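Local coordinates for adenylosuccinate lyase (Francisella tularensis subsp. tularensis SCHU S4, PDB 4EEI), which probably cleaves adenylosuccinate to AMP and fumarate, and the corresponding succinyl-carboxamide intermediate of IMP synthesis, in de novo purine biosynthesis, at residues A157-E160 / F161-L165; M327-T330 / I331-L334. All coordinates share one frame; numbering follows the deposited sequence.

Interaction 1: residues A157-E160 / F161-L165; sequences AYVE and FKRRL
Lys162 runs alongside the ring of Tyr158, one helical turn earlier, the two side chains pointing the same way. Its CB stands 3.5 Å from Tyr158 O, the carbonyl that accepts the backbone N-H of the same lysine. CG, placed beside the backbone N (chi1 -70°), comes over one face of the ring in a CH-pi contact 3.8 Å from the centroid. CD passes Tyr158 CE1 and CZ, CE runs 3.7 Å from Tyr158 OH, and bends at chi2 and chi3 hold both beside the ring and hydroxyl, while the extended last torsion leads NZ away.

On another side of the helix the guanidinium of Arg163 lies with one face over Glu160 CA and Val159 O, while its NH1 is 3.7 Å from Val159 CG2. The carboxylate of Glu160, on a fully extended chain, makes its salt bridge to Arg235. Water 1 donates to Glu160 OE2 and accepts from Arg164 NH2 at 3.0 Å, bridging groups whose charged atoms do not touch. Arg163 NH2 and Arg164 NH2 both pair with Asp217 of the second subunit, and Arg164 NH1 binds Asp167. Phe161, whose ring edge meets Ala157 O, packs on Leu117, Cys121 and Leu124. Such i to i+3 and i to i+4 side-chain contacts, apolar on one flank and charged on another, fit a long core helix of the fumarase/aspartase-type lyase tetramer.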
ATOM      1  N   ALA B 157      16.736  18.552   5.301  1.00 15.86           N
ATOM      2  CA  ALA B 157      15.496  18.527   4.546  1.00 19.39           C
ATOM      3  C   ALA B 157      15.751  19.140   3.173  1.00 21.83           C
ATOM      4  O   ALA B 157      15.264  18.638   2.161  1.00 23.81           O
ATOM      5  CB  ALA B 157      14.425  19.284   5.274  1.00 20.72           C
ATOM      6  N   TYR B 158      16.508  20.237   3.143  1.00 21.31           N
ATOM      7  CA  TYR B 158      16.850  20.886   1.873  1.00 21.45           C
ATOM      8  C   TYR B 158      17.436  19.912   0.860  1.00 19.97           C
ATOM      9  O   TYR B 158      16.945  19.813  -0.269  1.00 20.67           O
ATOM     10  CB  TYR B 158      17.820  22.049   2.105  1.00 20.38           C
ATOM     11  CG  TYR B 158      18.457  22.605   0.846  1.00 22.28           C
ATOM     12  CD1 TYR B 158      17.771  23.490   0.027  1.00 23.85           C
ATOM     13  CD2 TYR B 158      19.750  22.250   0.489  1.00 22.07           C
ATOM     14  CE1 TYR B 158      18.353  24.004  -1.117  1.00 24.41           C
ATOM     15  CE2 TYR B 158      20.340  22.758  -0.654  1.00 25.67           C
ATOM     16  CZ  TYR B 158      19.637  23.636  -1.446  1.00 25.28           C
ATOM     17  OH  TYR B 158      20.226  24.139  -2.583  1.00 24.71           O
ATOM     18  N   VAL B 159      18.488  19.192   1.248  1.00 18.17           N
ATOM     19  CA  VAL B 159      19.140  18.298   0.301  1.00 19.65           C
ATOM     20  C   VAL B 159      18.208  17.176  -0.153  1.00 20.61           C
ATOM     21  O   VAL B 159      18.286  16.729  -1.297  1.00 20.48           O
ATOM     22  CB  VAL B 159      20.483  17.728   0.822  1.00 22.35           C
ATOM     23  CG1 VAL B 159      21.494  18.852   1.008  1.00 23.70           C
ATOM     24  CG2 VAL B 159      20.284  16.953   2.130  1.00 21.51           C
ATOM     25  N   GLU B 160      17.316  16.734   0.727  1.00 19.89           N
ATOM     26  CA  GLU B 160      16.381  15.672   0.351  1.00 22.16           C
ATOM     27  C   GLU B 160      15.374  16.178  -0.683  1.00 19.39           C
ATOM     28  O   GLU B 160      15.119  15.517  -1.691  1.00 18.48           O
ATOM     29  CB  GLU B 160      15.646  15.102   1.572  1.00 20.71           C
ATOM     30  CG  GLU B 160      14.655  14.002   1.195  1.00 25.91           C
ATOM     31  CD  GLU B 160      13.920  13.399   2.391  1.00 30.02           C
ATOM     32  OE1 GLU B 160      14.040  13.943   3.519  1.00 28.65           O
ATOM     33  OE2 GLU B 160      13.213  12.379   2.192  1.00 26.49           O
ATOM     34  N   PHE B 161      14.799  17.352  -0.428  1.00 18.25           N
ATOM     35  CA  PHE B 161      13.885  17.960  -1.389  1.00 18.36           C
ATOM     36  C   PHE B 161      14.593  18.309  -2.703  1.00 20.27           C
ATOM     37  O   PHE B 161      13.974  18.247  -3.766  1.00 20.38           O
ATOM     38  CB  PHE B 161      13.188  19.198  -0.786  1.00 17.98           C
ATOM     39  CG  PHE B 161      12.033  18.854   0.115  1.00 19.15           C
ATOM     40  CD1 PHE B 161      10.809  18.462  -0.432  1.00 19.07           C
ATOM     41  CD2 PHE B 161      12.166  18.902   1.499  1.00 19.08           C
ATOM     42  CE1 PHE B 161       9.724  18.133   0.389  1.00 18.86           C
ATOM     43  CE2 PHE B 161      11.081  18.581   2.338  1.00 19.86           C
ATOM     44  CZ  PHE B 161       9.860  18.196   1.776  1.00 20.97           C
ATOM     45  N   LYS B 162      15.883  18.652  -2.643  1.00 17.07           N
ATOM     46  CA  LYS B 162      16.652  18.862  -3.884  1.00 16.92           C
ATOM     47  C   LYS B 162      16.869  17.559  -4.666  1.00 18.07           C
ATOM     48  O   LYS B 162      16.919  17.561  -5.906  1.00 19.33           O
ATOM     49  CB  LYS B 162      18.002  19.550  -3.610  1.00 16.54           C
ATOM     50  CG  LYS B 162      17.887  21.017  -3.188  1.00 21.45           C
ATOM     51  CD  LYS B 162      17.657  21.939  -4.389  1.00 22.43           C
ATOM     52  CE  LYS B 162      18.905  22.013  -5.254  1.00 29.55           C
ATOM     53  NZ  LYS B 162      18.605  22.469  -6.645  1.00 31.14           N
ATOM     54  N   ARG B 163      17.025  16.445  -3.959  1.00 15.60           N
ATOM     55  CA  ARG B 163      17.119  15.161  -4.655  1.00 16.96           C
ATOM     56  C   ARG B 163      15.812  14.915  -5.409  1.00 19.03           C
ATOM     57  O   ARG B 163      15.825  14.436  -6.546  1.00 20.41           O
ATOM     58  CB  ARG B 163      17.423  14.014  -3.678  1.00 20.71           C
ATOM     59  CG  ARG B 163      18.860  14.009  -3.157  1.00 20.24           C
ATOM     60  CD  ARG B 163      19.195  12.715  -2.387  1.00 21.62           C
ATOM     61  NE  ARG B 163      18.520  12.593  -1.086  1.00 21.82           N
ATOM     62  CZ  ARG B 163      18.982  13.123   0.043  1.00 21.12           C
ATOM     63  NH1 ARG B 163      20.090  13.857   0.032  1.00 18.70           N
ATOM     64  NH2 ARG B 163      18.339  12.934   1.186  1.00 23.23           N
ATOM     65  N   ARG B 164      14.689  15.261  -4.787  1.00 17.08           N
ATOM     66  CA  ARG B 164      13.388  15.081  -5.437  1.00 17.19           C
ATOM     67  C   ARG B 164      13.213  16.072  -6.584  1.00 19.09           C
ATOM     68  O   ARG B 164      12.635  15.737  -7.623  1.00 22.32           O
ATOM     69  CB  ARG B 164      12.251  15.235  -4.428  1.00 18.59           C
ATOM     70  CG  ARG B 164      12.327  14.274  -3.242  1.00 17.92           C
ATOM     71  CD  ARG B 164      11.966  12.822  -3.619  1.00 18.03           C
ATOM     72  NE  ARG B 164      13.050  12.141  -4.334  1.00 17.91           N
ATOM     73  CZ  ARG B 164      14.124  11.618  -3.745  1.00 19.31           C
ATOM     74  NH1 ARG B 164      15.068  11.035  -4.472  1.00 20.78           N
ATOM     75  NH2 ARG B 164      14.251  11.677  -2.423  1.00 21.15           N
ATOM     76  N   LEU B 165      13.722  17.288  -6.406  1.00 18.84           N
ATOM     77  CA  LEU B 165      13.607  18.295  -7.458  1.00 20.88           C
ATOM     78  C   LEU B 165      14.367  17.849  -8.700  1.00 21.18           C
ATOM     79  O   LEU B 165      13.887  18.011  -9.825  1.00 22.12           O
ATOM     80  CB  LEU B 165      14.081  19.678  -6.965  1.00 18.65           C
ATOM     81  CG  LEU B 165      14.035  20.793  -8.013  1.00 23.05           C
ATOM     82  CD1 LEU B 165      12.592  21.088  -8.425  1.00 24.54           C
ATOM     83  CD2 LEU B 165      14.703  22.050  -7.480  1.00 20.27           C
TER
HETATM   84  O   HOH W   1      12.192  11.959  -0.216  1.00 20.09           O

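Interaction 2: residues M327-T330 / I331-L334; sequences MKNT and IDNL
The last turns of the long helix 304-333 are braced on their polar flank by an i to i+4 salt bridge, in which Lys328 NZ reaches Asp332 OD2 at 2.8 Å. OD2 accepts through its syn lone pair, on the side of the other carboxylate oxygen. Starting with CG anti to the backbone N (chi1 173°), the lysine chain bends at chi2 and again at chi4, which turns NZ back to the aspartate; on the way Lys328 CG passes 3.8 Å from Asp332 OD2. Water 2 donates to the same OD2 at 2.6 Å and to Asn329 OD1 at 2.7 Å, tying a third side chain to the pair. Asp332 OD1 is hydrogen-bonded to Ser123, so both carboxylate oxygens are engaged; together with the nearby ammonium, this would be expected to favour the ionised acid.

On the buried flank Met327 and Ile331 cross at an angle, SD of Met327 lying 4.2 Å from Ile331 CG1. Both residues pack on Leu236 of helix 217-244, and Ile331 also meets Leu124 of helix 94-131. In the backbone, Asp332 N donates to Lys328 O in an almost straight bond (174°), while Asn333 N closes on Asn329 O less directly, at 143°. Lys127 NZ donates to Ile331 O and Leu334 O, gathering carbonyls where the chain leaves the helix. With Asn329 and Asn333 exposed, the Lys328-Asp332 pair set beside helix 94-131, and Met327 and Ile331 buried, this is the amphipathic C-terminal end of a helix in the lyase bundle.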
ATOM      1  N   MET B 327       3.674  24.150   3.347  1.00 22.63           N
ATOM      2  CA  MET B 327       4.923  23.853   4.049  1.00 22.09           C
ATOM      3  C   MET B 327       5.936  24.984   3.901  1.00 20.98           C
ATOM      4  O   MET B 327       6.617  25.335   4.857  1.00 21.50           O
ATOM      5  CB  MET B 327       5.535  22.544   3.560  1.00 19.49           C
ATOM      6  CG  MET B 327       6.865  22.224   4.271  1.00 20.20           C
ATOM      7  SD  MET B 327       6.661  21.918   6.054  1.00 23.83           S
ATOM      8  CE  MET B 327       6.367  20.147   6.015  1.00 22.72           C
ATOM      9  N   LYS B 328       6.039  25.561   2.708  1.00 20.77           N
ATOM     10  CA  LYS B 328       6.940  26.701   2.521  1.00 19.38           C
ATOM     11  C   LYS B 328       6.558  27.875   3.411  1.00 23.24           C
ATOM     12  O   LYS B 328       7.418  28.487   4.062  1.00 23.10           O
ATOM     13  CB  LYS B 328       6.976  27.141   1.053  1.00 19.78           C
ATOM     14  CG  LYS B 328       7.759  28.443   0.820  1.00 30.52           C
ATOM     15  CD  LYS B 328       7.115  29.251  -0.292  1.00 37.66           C
ATOM     16  CE  LYS B 328       8.023  30.341  -0.838  1.00 40.39           C
ATOM     17  NZ  LYS B 328       8.397  31.402   0.150  1.00 35.33           N
ATOM     18  N   ASN B 329       5.269  28.195   3.469  1.00 22.95           N
ATOM     19  CA  ASN B 329       4.854  29.318   4.307  1.00 22.71           C
ATOM     20  C   ASN B 329       5.082  29.009   5.786  1.00 21.12           C
ATOM     21  O   ASN B 329       5.462  29.884   6.555  1.00 21.42           O
ATOM     22  CB  ASN B 329       3.391  29.672   4.042  1.00 27.74           C
ATOM     23  CG  ASN B 329       3.178  30.302   2.677  1.00 40.08           C
ATOM     24  OD1 ASN B 329       4.003  31.091   2.202  1.00 40.63           O
ATOM     25  ND2 ASN B 329       2.055  29.966   2.042  1.00 42.53           N
ATOM     26  N   THR B 330       4.853  27.760   6.171  1.00 20.67           N
ATOM     27  CA  THR B 330       5.085  27.321   7.546  1.00 25.82           C
ATOM     28  C   THR B 330       6.571  27.417   7.920  1.00 23.27           C
ATOM     29  O   THR B 330       6.916  27.857   9.014  1.00 25.46           O
ATOM     30  CB  THR B 330       4.559  25.883   7.762  1.00 25.29           C
ATOM     31  OG1 THR B 330       3.124  25.886   7.668  1.00 26.64           O
ATOM     32  CG2 THR B 330       4.946  25.366   9.132  1.00 24.79           C
ATOM     33  N   ILE B 331       7.451  27.014   7.009  1.00 21.37           N
ATOM     34  CA  ILE B 331       8.886  27.176   7.249  1.00 23.72           C
ATOM     35  C   ILE B 331       9.253  28.663   7.349  1.00 24.40           C
ATOM     36  O   ILE B 331       9.939  29.076   8.296  1.00 22.57           O
ATOM     37  CB  ILE B 331       9.723  26.504   6.145  1.00 23.78           C
ATOM     38  CG1 ILE B 331       9.515  24.985   6.155  1.00 22.46           C
ATOM     39  CG2 ILE B 331      11.205  26.856   6.309  1.00 22.04           C
ATOM     40  CD1 ILE B 331       9.975  24.307   7.434  1.00 23.93           C
ATOM     41  N   ASP B 332       8.808  29.471   6.383  1.00 25.42           N
ATOM     42  CA  ASP B 332       9.093  30.912   6.435  1.00 26.46           C
ATOM     43  C   ASP B 332       8.671  31.545   7.750  1.00 29.53           C
ATOM     44  O   ASP B 332       9.387  32.387   8.298  1.00 27.55           O
ATOM     45  CB  ASP B 332       8.397  31.674   5.296  1.00 27.30           C
ATOM     46  CG  ASP B 332       8.986  31.372   3.937  1.00 35.00           C
ATOM     47  OD1 ASP B 332      10.140  30.895   3.882  1.00 31.01           O
ATOM     48  OD2 ASP B 332       8.293  31.624   2.920  1.00 34.75           O
ATOM     49  N   ASN B 333       7.503  31.150   8.252  1.00 24.04           N
ATOM     50  CA  ASN B 333       6.920  31.828   9.407  1.00 29.49           C
ATOM     51  C   ASN B 333       7.252  31.165  10.742  1.00 24.13           C
ATOM     52  O   ASN B 333       6.885  31.676  11.795  1.00 26.36           O
ATOM     53  CB  ASN B 333       5.399  31.967   9.231  1.00 32.43           C
ATOM     54  CG  ASN B 333       5.029  32.884   8.079  1.00 36.27           C
ATOM     55  OD1 ASN B 333       5.690  33.887   7.836  1.00 41.30           O
ATOM     56  ND2 ASN B 333       3.974  32.533   7.355  1.00 35.42           N
ATOM     57  N   LEU B 334       7.944  30.031  10.691  1.00 25.74           N
ATOM     58  CA  LEU B 334       8.333  29.307  11.904  1.00 22.69           C
ATOM     59  C   LEU B 334       9.161  30.203  12.833  1.00 26.37           C
ATOM     60  O   LEU B 334      10.078  30.891  12.376  1.00 24.52           O
ATOM     61  CB  LEU B 334       9.156  28.062  11.516  1.00 21.00           C
ATOM     62  CG  LEU B 334       9.439  27.023  12.603  1.00 22.07           C
ATOM     63  CD1 LEU B 334       8.125  26.391  13.059  1.00 21.64           C
ATOM     64  CD2 LEU B 334      10.396  25.928  12.099  1.00 23.00           C
TER
HETATM   65  O   HOH W   2       5.997  32.835   2.845  1.00 42.64           O

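In the fold
Following the chain from its N terminus, the first helices are succeeded by helix 94-131 and the hairpin of strands 135-140 and 143-149, which lead into helix 151-173, carrying interaction 1 in its middle. Helices 217-244 and 272-293 follow before interaction 2 near the end of helix 304-333. Each contact is confined to one helix and closes no loop; the two lie in series, neither nested nor crossed. Their centres are 16 Å apart and they do not touch, yet both pack against helices 94-131 and 217-244, which link them within the helical bundle. Interaction 1 also reaches the second subunit, whereas interaction 2 meets no other chain and leans on helix 272-293.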